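Local coordinates for glucose-6-phosphate isomerase (Thermus thermophilus, PDB 1ZZG), which probably catalyses the reversible isomerisation of glucose 6-phosphate to fructose 6-phosphate in glycolysis and gluconeogenesis, at residues Leu242-Phe247 with Thr282-Leu287; Pro258-Gln263 with Gln379-Gln384; Asp305-Leu310 with Arg360-Phe365. All coordinates share one frame; numbering follows the deposited sequence.

Contacts 1 and 3 lie in one mixed sheet, their centres about 9 Å apart, and strands 244-249 and 306-313 join them as neighbours: Ala309 N lies 2.9 Å from Val246 O, a probable hydrogen bond. Contact 2 packs two helices beside this sheet, its centre about 12 Å from that of contact 1 and about 14 Å from that of contact 3. It meets contact 1 where the stacked rings of Phe247 and Phe261 bring CG of Phe247 to 3.5 Å from CD2 of Phe261. The side chain of Glu267, the predicted proton donor, is about 10 Å from those of Ala283 and Trp260, whereas contact 3 lies away from the predicted catalytic residues.

Contact 1 (Leu242-Phe247 with Thr282-Leu287); sequences LPVHVF and TAVPAL
Val244 and Val284 meet on one face of a parallel strand pair, next to the subunit interface. From CB of Val244, 4.1 Å from Thr282 O, the branch CG1, anti to the backbone N (chi1 171°), points along its own strand and so meets the side chain of Val284. It lies 3.6 Å from CG2 of Val284 and 3.8 Å from Thr282 O. Val246 repeats the pattern: its CG1 touches both Val284 O and the methyl of Ala286, 4.1 Å from Ala286 CB. Each of these valines on 244-247 thus reaches past its bridge partner to the residue two places further along the other strand.

The backbones are tied by five hydrogen bonds. His245 N to Thr282 O is nearly straight at 171°; Ala286 N to Phe247 O is more bent, at 135°. The imidazole of His245 turns to the other face, where ND1 bonds to Leu307 O of the next strand, while Thr282 OG1 is hydrogen-bonded to Lys306 of the second subunit. Val244 and Val284 also pack on their own counterparts in that subunit, so this part of the face, around Val244 and Val284, lies in the dimer interface. The parallel register, with helix 257-269 in the connection between the strands, belongs to the core sheet of an SIS-type alpha/beta domain of phosphoglucose isomerase.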
loop_
_atom_site.group_PDB
_atom_site.type_symbol
_atom_site.label_atom_id
_atom_site.label_comp_id
_atom_site.label_asym_id
_atom_site.label_seq_id
_atom_site.Cartn_x
_atom_site.Cartn_y
_atom_site.Cartn_z
ATOM N N LEU A 242 -2.516 -1.294 -23.117
ATOM C CA LEU A 242 -3.371 -1.785 -22.030
ATOM C C LEU A 242 -3.235 -0.747 -20.911
ATOM O O LEU A 242 -2.124 -0.357 -20.554
ATOM C CB LEU A 242 -2.907 -3.162 -21.545
ATOM C CG LEU A 242 -3.010 -4.302 -22.570
ATOM C CD1 LEU A 242 -2.784 -5.645 -21.894
ATOM C CD2 LEU A 242 -4.378 -4.267 -23.213
ATOM N N PRO A 243 -4.362 -0.300 -20.330
ATOM C CA PRO A 243 -4.351 0.708 -19.259
ATOM C C PRO A 243 -3.643 0.339 -17.963
ATOM O O PRO A 243 -3.128 1.210 -17.253
ATOM C CB PRO A 243 -5.841 0.982 -19.031
ATOM C CG PRO A 243 -6.465 -0.365 -19.282
ATOM C CD PRO A 243 -5.719 -0.847 -20.531
ATOM N N VAL A 244 -3.592 -0.949 -17.664
ATOM C CA VAL A 244 -3.002 -1.384 -16.406
ATOM C C VAL A 244 -1.820 -2.345 -16.450
ATOM O O VAL A 244 -1.761 -3.263 -17.260
ATOM C CB VAL A 244 -4.107 -2.011 -15.515
ATOM C CG1 VAL A 244 -3.503 -2.669 -14.281
ATOM C CG2 VAL A 244 -5.118 -0.935 -15.127
ATOM N N HIS A 245 -0.877 -2.113 -15.548
ATOM C CA HIS A 245 0.285 -2.968 -15.406
ATOM C C HIS A 245 0.376 -3.296 -13.921
ATOM O O HIS A 245 0.665 -2.425 -13.099
ATOM C CB HIS A 245 1.558 -2.256 -15.871
ATOM C CG HIS A 245 2.810 -3.023 -15.572
ATOM N ND1 HIS A 245 2.924 -4.376 -15.797
ATOM C CD2 HIS A 245 4.000 -2.625 -15.061
ATOM C CE1 HIS A 245 4.129 -4.781 -15.438
ATOM N NE2 HIS A 245 4.801 -3.737 -14.988
ATOM N N VAL A 246 0.101 -4.549 -13.577
ATOM C CA VAL A 246 0.147 -4.972 -12.182
ATOM C C VAL A 246 1.535 -5.472 -11.798
ATOM O O VAL A 246 2.157 -6.234 -12.535
ATOM C CB VAL A 246 -0.880 -6.100 -11.900
ATOM C CG1 VAL A 246 -0.842 -6.479 -10.421
ATOM C CG2 VAL A 246 -2.275 -5.642 -12.300
ATOM N N PHE A 247 2.018 -5.019 -10.645
ATOM C CA PHE A 247 3.326 -5.422 -10.132
ATOM C C PHE A 247 3.010 -6.099 -8.797
ATOM O O PHE A 247 2.734 -5.429 -7.799
ATOM C CB PHE A 247 4.220 -4.185 -9.928
ATOM C CG PHE A 247 5.628 -4.511 -9.497
ATOM C CD1 PHE A 247 6.551 -5.024 -10.404
ATOM C CD2 PHE A 247 6.027 -4.315 -8.176
ATOM C CE1 PHE A 247 7.848 -5.337 -10.003
ATOM C CE2 PHE A 247 7.314 -4.622 -7.768
ATOM C CZ PHE A 247 8.230 -5.135 -8.682
ATOM N N THR A 282 -0.941 2.522 -16.165
ATOM C CA THR A 282 -1.155 2.659 -14.737
ATOM C C THR A 282 -0.620 1.469 -13.950
ATOM O O THR A 282 -1.156 0.363 -14.041
ATOM C CB THR A 282 -2.654 2.829 -14.437
ATOM O OG1 THR A 282 -3.160 3.931 -15.201
ATOM C CG2 THR A 282 -2.874 3.104 -12.942
ATOM N N ALA A 283 0.443 1.701 -13.183
ATOM C CA ALA A 283 1.033 0.651 -12.364
ATOM C C ALA A 283 0.144 0.440 -11.138
ATOM O O ALA A 283 -0.207 1.397 -10.445
ATOM C CB ALA A 283 2.444 1.040 -11.930
ATOM N N VAL A 284 -0.209 -0.817 -10.885
ATOM C CA VAL A 284 -1.062 -1.185 -9.756
ATOM C C VAL A 284 -0.285 -2.129 -8.847
ATOM O O VAL A 284 0.127 -3.209 -9.268
ATOM C CB VAL A 284 -2.352 -1.889 -10.247
ATOM C CG1 VAL A 284 -3.222 -2.278 -9.063
ATOM C CG2 VAL A 284 -3.119 -0.972 -11.180
ATOM N N PRO A 285 -0.076 -1.733 -7.579
ATOM C CA PRO A 285 0.667 -2.559 -6.618
ATOM C C PRO A 285 -0.147 -3.734 -6.068
ATOM O O PRO A 285 -1.355 -3.626 -5.871
ATOM C CB PRO A 285 1.032 -1.556 -5.527
ATOM C CG PRO A 285 -0.208 -0.681 -5.484
ATOM C CD PRO A 285 -0.530 -0.472 -6.959
ATOM N N ALA A 286 0.528 -4.854 -5.825
ATOM C CA ALA A 286 -0.117 -6.036 -5.271
ATOM C C ALA A 286 0.902 -6.858 -4.505
ATOM O O ALA A 286 2.103 -6.806 -4.786
ATOM C CB ALA A 286 -0.736 -6.875 -6.376
ATOM N N LEU A 287 0.415 -7.609 -3.526
ATOM C CA LEU A 287 1.273 -8.458 -2.719
ATOM C C LEU A 287 0.692 -9.861 -2.695
ATOM O O LEU A 287 -0.523 -10.032 -2.661
ATOM C CB LEU A 287 1.375 -7.921 -1.286
ATOM C CG LEU A 287 2.096 -6.582 -1.086
ATOM C CD1 LEU A 287 2.061 -6.198 0.397
ATOM C CD2 LEU A 287 3.535 -6.697 -1.574
#

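Contact 2 (Pro258-Gln263 with Gln379-Gln384); sequences PSWFVQ and QHLMWQ
Trp260 reaches across to helix 371-391 with the six-membered part of its indole, whose rim meets Leu381 and Met382. The two helices run nearly parallel, 20° apart, and pack beside the mixed sheet of an SIS-type alpha/beta domain in the phosphoglucose isomerase fold. Their axes are 11.2 Å apart, a wide separation bridged by large side chains.

The indole presents its edge to both partners. CZ3 of Trp260 is 4.0 Å from CD1 of Leu381, which lies in the ring plane, and CZ2 of Trp260 is 4.0 Å from CG of Met382. The methionine side chain crosses the indole at about a right angle, and its bend at chi3 (-93°) brings CE back to 4.2 Å from Trp260 CZ2. Were Trp260 an alanine, Leu381 CD1 and Met382 CG would probably lose the indole rim they pack against, and a gap would open between the helices.

Leu381 is the shared element, pointing from its helix toward the other one. Its CD1 touches both aromatic residues, approaching the indole and lying 4.0 Å from CD1 of Phe261, while its CD2 meets CE1 of the same phenyl ring. Phe247 of the sheet stacks on Phe261, so the phenylalanine joins helix to strand as well as helix to helix.

One turn beyond Leu381, Gln384 extends its chain to the rim of the phenyl group. Its OE1 is engaged by Thr232 OG1, which helps to fix the amide. The amide and phenyl planes stand 89° apart, with Gln384 NE2 near the ring plane, 3.9 Å from Phe261 CE1.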
loop_
_atom_site.group_PDB
_atom_site.type_symbol
_atom_site.label_atom_id
_atom_site.label_comp_id
_atom_site.label_asym_id
_atom_site.label_seq_id
_atom_site.Cartn_x
_atom_site.Cartn_y
_atom_site.Cartn_z
ATOM N N PRO A 258 6.418 -2.686 -4.038
ATOM C CA PRO A 258 5.453 -2.278 -5.069
ATOM C C PRO A 258 5.233 -0.765 -5.139
ATOM O O PRO A 258 5.164 -0.200 -6.228
ATOM C CB PRO A 258 4.190 -3.043 -4.679
ATOM C CG PRO A 258 4.755 -4.317 -4.106
ATOM C CD PRO A 258 5.864 -3.777 -3.214
ATOM N N SER A 259 5.133 -0.110 -3.985
ATOM C CA SER A 259 4.927 1.336 -3.965
ATOM C C SER A 259 6.091 2.054 -4.629
ATOM O O SER A 259 5.898 3.041 -5.342
ATOM C CB SER A 259 4.767 1.848 -2.534
ATOM O OG SER A 259 3.521 1.463 -1.994
ATOM N N TRP A 260 7.299 1.563 -4.383
ATOM C CA TRP A 260 8.496 2.152 -4.979
ATOM C C TRP A 260 8.425 2.027 -6.503
ATOM O O TRP A 260 8.743 2.974 -7.232
ATOM C CB TRP A 260 9.749 1.437 -4.467
ATOM C CG TRP A 260 11.007 1.838 -5.179
ATOM C CD1 TRP A 260 11.765 2.956 -4.958
ATOM C CD2 TRP A 260 11.628 1.138 -6.262
ATOM N NE1 TRP A 260 12.824 2.995 -5.840
ATOM C CE2 TRP A 260 12.763 1.891 -6.652
ATOM C CE3 TRP A 260 11.338 -0.056 -6.941
ATOM C CZ2 TRP A 260 13.607 1.489 -7.695
ATOM C CZ3 TRP A 260 12.182 -0.458 -7.982
ATOM C CH2 TRP A 260 13.302 0.316 -8.347
ATOM N N PHE A 261 8.006 0.860 -6.985
ATOM C CA PHE A 261 7.911 0.645 -8.427
ATOM C C PHE A 261 6.835 1.517 -9.061
ATOM O O PHE A 261 7.002 2.026 -10.177
ATOM C CB PHE A 261 7.608 -0.817 -8.755
ATOM C CG PHE A 261 7.398 -1.057 -10.226
ATOM C CD1 PHE A 261 8.467 -0.967 -11.119
ATOM C CD2 PHE A 261 6.122 -1.280 -10.732
ATOM C CE1 PHE A 261 8.265 -1.088 -12.495
ATOM C CE2 PHE A 261 5.907 -1.401 -12.103
ATOM C CZ PHE A 261 6.983 -1.304 -12.987
ATOM N N VAL A 262 5.719 1.682 -8.356
ATOM C CA VAL A 262 4.634 2.506 -8.865
ATOM C C VAL A 262 5.118 3.936 -9.140
ATOM O O VAL A 262 4.795 4.504 -10.184
ATOM C CB VAL A 262 3.432 2.504 -7.889
ATOM C CG1 VAL A 262 2.385 3.510 -8.342
ATOM C CG2 VAL A 262 2.807 1.113 -7.856
ATOM N N GLN A 263 5.890 4.522 -8.224
ATOM C CA GLN A 263 6.407 5.866 -8.473
ATOM C C GLN A 263 7.394 5.823 -9.633
ATOM O O GLN A 263 7.375 6.685 -10.510
ATOM C CB GLN A 263 7.141 6.458 -7.262
ATOM C CG GLN A 263 7.963 7.685 -7.677
ATOM C CD GLN A 263 8.649 8.406 -6.536
ATOM O OE1 GLN A 263 9.102 7.789 -5.580
ATOM N NE2 GLN A 263 8.755 9.727 -6.651
ATOM N N GLN A 379 17.581 -2.258 -9.580
ATOM C CA GLN A 379 18.386 -1.658 -10.645
ATOM C C GLN A 379 17.864 -2.126 -12.010
ATOM O O GLN A 379 17.878 -1.373 -12.987
ATOM C CB GLN A 379 19.861 -2.048 -10.489
ATOM C CG GLN A 379 20.796 -1.319 -11.463
ATOM C CD GLN A 379 21.091 0.111 -11.043
ATOM O OE1 GLN A 379 20.458 0.645 -10.135
ATOM N NE2 GLN A 379 22.054 0.740 -11.709
ATOM N N HIS A 380 17.409 -3.375 -12.065
ATOM C CA HIS A 380 16.855 -3.957 -13.288
ATOM C C HIS A 380 15.633 -3.160 -13.729
ATOM O O HIS A 380 15.469 -2.858 -14.912
ATOM C CB HIS A 380 16.447 -5.417 -13.032
ATOM C CG HIS A 380 15.593 -6.014 -14.111
ATOM N ND1 HIS A 380 16.046 -6.997 -14.965
ATOM C CD2 HIS A 380 14.306 -5.772 -14.466
ATOM C CE1 HIS A 380 15.077 -7.332 -15.799
ATOM N NE2 HIS A 380 14.012 -6.605 -15.517
ATOM N N LEU A 381 14.767 -2.834 -12.772
ATOM C CA LEU A 381 13.552 -2.087 -13.070
ATOM C C LEU A 381 13.847 -0.658 -13.498
ATOM O O LEU A 381 13.138 -0.097 -14.337
ATOM C CB LEU A 381 12.609 -2.111 -11.866
ATOM C CG LEU A 381 12.062 -3.523 -11.610
ATOM C CD1 LEU A 381 11.358 -3.586 -10.266
ATOM C CD2 LEU A 381 11.112 -3.913 -12.739
ATOM N N MET A 382 14.892 -0.063 -12.931
ATOM C CA MET A 382 15.243 1.290 -13.322
ATOM C C MET A 382 15.703 1.273 -14.782
ATOM O O MET A 382 15.364 2.176 -15.543
ATOM C CB MET A 382 16.318 1.862 -12.390
ATOM C CG MET A 382 15.751 2.235 -11.022
ATOM S SD MET A 382 16.897 3.079 -9.887
ATOM C CE MET A 382 17.563 1.679 -8.976
ATOM N N TRP A 383 16.455 0.243 -15.174
ATOM C CA TRP A 383 16.909 0.126 -16.561
ATOM C C TRP A 383 15.698 -0.098 -17.460
ATOM O O TRP A 383 15.567 0.528 -18.512
ATOM C CB TRP A 383 17.875 -1.046 -16.734
ATOM C CG TRP A 383 19.288 -0.720 -16.412
ATOM C CD1 TRP A 383 19.964 -1.041 -15.271
ATOM C CD2 TRP A 383 20.220 -0.027 -17.253
ATOM N NE1 TRP A 383 21.267 -0.595 -15.349
ATOM C CE2 TRP A 383 21.449 0.031 -16.555
ATOM C CE3 TRP A 383 20.138 0.549 -18.531
ATOM C CZ2 TRP A 383 22.590 0.641 -17.090
ATOM C CZ3 TRP A 383 21.278 1.158 -19.066
ATOM C CH2 TRP A 383 22.484 1.197 -18.342
ATOM N N GLN A 384 14.829 -1.014 -17.045
ATOM C CA GLN A 384 13.614 -1.312 -17.793
ATOM C C GLN A 384 12.882 -0.015 -18.075
ATOM O O GLN A 384 12.481 0.255 -19.201
ATOM C CB GLN A 384 12.706 -2.230 -16.976
ATOM C CG GLN A 384 11.268 -2.296 -17.464
ATOM C CD GLN A 384 10.405 -3.160 -16.568
ATOM O OE1 GLN A 384 10.610 -4.369 -16.474
ATOM N NE2 GLN A 384 9.437 -2.540 -15.893
#

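Contact 3 (Asp305-Leu310 with Arg360-Phe365); sequences DKLLAL and RVYALF
Tyr362 lays its phenol over Ala309, a residue of the neighbouring parallel strand and its bridge partner. The small alanine lies beneath one face of the ring: Ala309 CA is centred 4.0 Å from its plane, and Ala309 CB is 3.3 Å from Tyr362 CZ, a close approach. The phenol is folded over its neighbour because CG of Tyr362 stands between the backbone N and the carbonyl carbon (chi1 66°), a crowded position that tips the ring across the strand pair.

Leu307 comes to the same ring at its edge. CG of Leu307 lies in the ring plane, 4.0 Å from Tyr362 CE2, and the two side chains cross at about a right angle. Leu307 CD1 also reaches CB of Arg360, so the leucine touches both the tyrosine rim and Arg360. Leu235 and Leu236 of helix 228-238 cover this face.

On the other face, one valine branch touches two leucines. CG2 of Val361 packs 4.0 Å from Leu308 CB and 4.1 Å from Leu310 CD1, and Tyr351 and Leu354 of helix 339-356 line this side.

Four backbone hydrogen bonds join the strands. Beside Lys306 and Arg360, a water accepts from Arg360 N and donates to Lys306 O, bridging the two segments. Lys306 NZ turns back to a salt bridge with Asp305 OD1, 2.7 Å away, and also bonds Thr282 OG1 of the second subunit. With helices on both faces, this parallel pair belongs to the three-layer alpha/beta architecture of SIS (sugar isomerase) domains.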
loop_
_atom_site.group_PDB
_atom_site.type_symbol
_atom_site.label_atom_id
_atom_site.label_comp_id
_atom_site.label_asym_id
_atom_site.label_seq_id
_atom_site.Cartn_x
_atom_site.Cartn_y
_atom_site.Cartn_z
ATOM N N ASP A 305 -7.502 -6.435 -19.530
ATOM C CA ASP A 305 -6.840 -5.183 -19.885
ATOM C C ASP A 305 -5.597 -4.912 -19.049
ATOM O O ASP A 305 -5.263 -3.759 -18.775
ATOM C CB ASP A 305 -7.824 -4.026 -19.717
ATOM C CG ASP A 305 -8.362 -3.915 -18.297
ATOM O OD1 ASP A 305 -8.023 -4.765 -17.451
ATOM O OD2 ASP A 305 -9.130 -2.970 -18.024
ATOM N N LYS A 306 -4.900 -5.974 -18.670
ATOM C CA LYS A 306 -3.718 -5.830 -17.846
ATOM C C LYS A 306 -2.538 -6.681 -18.293
ATOM O O LYS A 306 -2.693 -7.665 -19.021
ATOM C CB LYS A 306 -4.064 -6.215 -16.401
ATOM C CG LYS A 306 -5.246 -5.462 -15.806
ATOM C CD LYS A 306 -5.757 -6.146 -14.537
ATOM C CE LYS A 306 -6.876 -5.340 -13.868
ATOM N NZ LYS A 306 -8.067 -5.163 -14.753
ATOM N N LEU A 307 -1.351 -6.262 -17.864
ATOM C CA LEU A 307 -0.123 -7.014 -18.090
ATOM C C LEU A 307 0.319 -7.181 -16.646
ATOM O O LEU A 307 0.534 -6.187 -15.947
ATOM C CB LEU A 307 0.934 -6.210 -18.855
ATOM C CG LEU A 307 2.307 -6.907 -18.876
ATOM C CD1 LEU A 307 2.205 -8.240 -19.620
ATOM C CD2 LEU A 307 3.343 -6.013 -19.545
ATOM N N LEU A 308 0.429 -8.419 -16.187
ATOM C CA LEU A 308 0.815 -8.654 -14.808
ATOM C C LEU A 308 2.189 -9.279 -14.651
ATOM O O LEU A 308 2.524 -10.263 -15.310
ATOM C CB LEU A 308 -0.216 -9.540 -14.100
ATOM C CG LEU A 308 -1.669 -9.058 -14.071
ATOM C CD1 LEU A 308 -2.427 -9.614 -15.272
ATOM C CD2 LEU A 308 -2.333 -9.531 -12.786
ATOM N N ALA A 309 2.974 -8.693 -13.759
ATOM C CA ALA A 309 4.300 -9.188 -13.468
ATOM C C ALA A 309 4.288 -9.674 -12.024
ATOM O O ALA A 309 3.891 -8.941 -11.114
ATOM C CB ALA A 309 5.327 -8.079 -13.640
ATOM N N LEU A 310 4.702 -10.920 -11.827
ATOM C CA LEU A 310 4.759 -11.509 -10.499
ATOM C C LEU A 310 6.207 -11.749 -10.091
ATOM O O LEU A 310 6.957 -12.438 -10.783
ATOM C CB LEU A 310 3.988 -12.837 -10.454
ATOM C CG LEU A 310 2.526 -12.825 -9.990
ATOM C CD1 LEU A 310 1.679 -11.970 -10.914
ATOM C CD2 LEU A 310 2.000 -14.250 -9.954
ATOM N N ARG A 360 -2.438 -11.582 -19.652
ATOM C CA ARG A 360 -1.053 -11.579 -20.089
ATOM C C ARG A 360 -0.227 -11.445 -18.811
ATOM O O ARG A 360 -0.245 -10.400 -18.155
ATOM C CB ARG A 360 -0.793 -10.406 -21.041
ATOM C CG ARG A 360 -1.316 -10.634 -22.465
ATOM C CD ARG A 360 -0.573 -11.804 -23.107
ATOM N NE ARG A 360 -0.999 -12.111 -24.472
ATOM C CZ ARG A 360 -0.670 -11.408 -25.549
ATOM N NH1 ARG A 360 0.100 -10.334 -25.443
ATOM N NH2 ARG A 360 -1.112 -11.787 -26.741
ATOM N N VAL A 361 0.484 -12.511 -18.457
ATOM C CA VAL A 361 1.284 -12.523 -17.243
ATOM C C VAL A 361 2.641 -13.195 -17.421
ATOM O O VAL A 361 2.796 -14.105 -18.234
ATOM C CB VAL A 361 0.521 -13.246 -16.103
ATOM C CG1 VAL A 361 0.239 -14.694 -16.501
ATOM C CG2 VAL A 361 1.328 -13.188 -14.812
ATOM N N TYR A 362 3.619 -12.729 -16.652
ATOM C CA TYR A 362 4.967 -13.276 -16.675
ATOM C C TYR A 362 5.506 -13.174 -15.260
ATOM O O TYR A 362 4.913 -12.505 -14.411
ATOM C CB TYR A 362 5.860 -12.497 -17.655
ATOM C CG TYR A 362 6.137 -11.053 -17.285
ATOM C CD1 TYR A 362 7.243 -10.710 -16.507
ATOM C CD2 TYR A 362 5.305 -10.027 -17.736
ATOM C CE1 TYR A 362 7.516 -9.378 -16.192
ATOM C CE2 TYR A 362 5.568 -8.692 -17.427
ATOM C CZ TYR A 362 6.674 -8.378 -16.659
ATOM O OH TYR A 362 6.952 -7.070 -16.380
ATOM N N ALA A 363 6.624 -13.835 -14.997
ATOM C CA ALA A 363 7.186 -13.809 -13.660
ATOM C C ALA A 363 8.672 -13.536 -13.633
ATOM O O ALA A 363 9.403 -13.894 -14.555
ATOM C CB ALA A 363 6.898 -15.134 -12.949
ATOM N N LEU A 364 9.103 -12.887 -12.559
ATOM C CA LEU A 364 10.505 -12.591 -12.338
ATOM C C LEU A 364 10.858 -13.320 -11.055
ATOM O O LEU A 364 10.312 -13.027 -9.992
ATOM C CB LEU A 364 10.729 -11.086 -12.173
ATOM C CG LEU A 364 10.754 -10.263 -13.462
ATOM C CD1 LEU A 364 10.843 -8.780 -13.128
ATOM C CD2 LEU A 364 11.938 -10.691 -14.311
ATOM N N PHE A 365 11.756 -14.292 -11.159
ATOM C CA PHE A 365 12.165 -15.072 -10.000
ATOM C C PHE A 365 13.447 -14.552 -9.361
ATOM O O PHE A 365 14.404 -14.199 -10.050
ATOM C CB PHE A 365 12.348 -16.544 -10.401
ATOM C CG PHE A 365 11.056 -17.265 -10.674
ATOM C CD1 PHE A 365 10.345 -17.869 -9.635
ATOM C CD2 PHE A 365 10.530 -17.313 -11.962
ATOM C CE1 PHE A 365 9.128 -18.508 -9.878
ATOM C CE2 PHE A 365 9.309 -17.951 -12.216
ATOM C CZ PHE A 365 8.607 -18.548 -11.171
HETATM O O HOH W 1 -4.281 -9.294 -20.298
#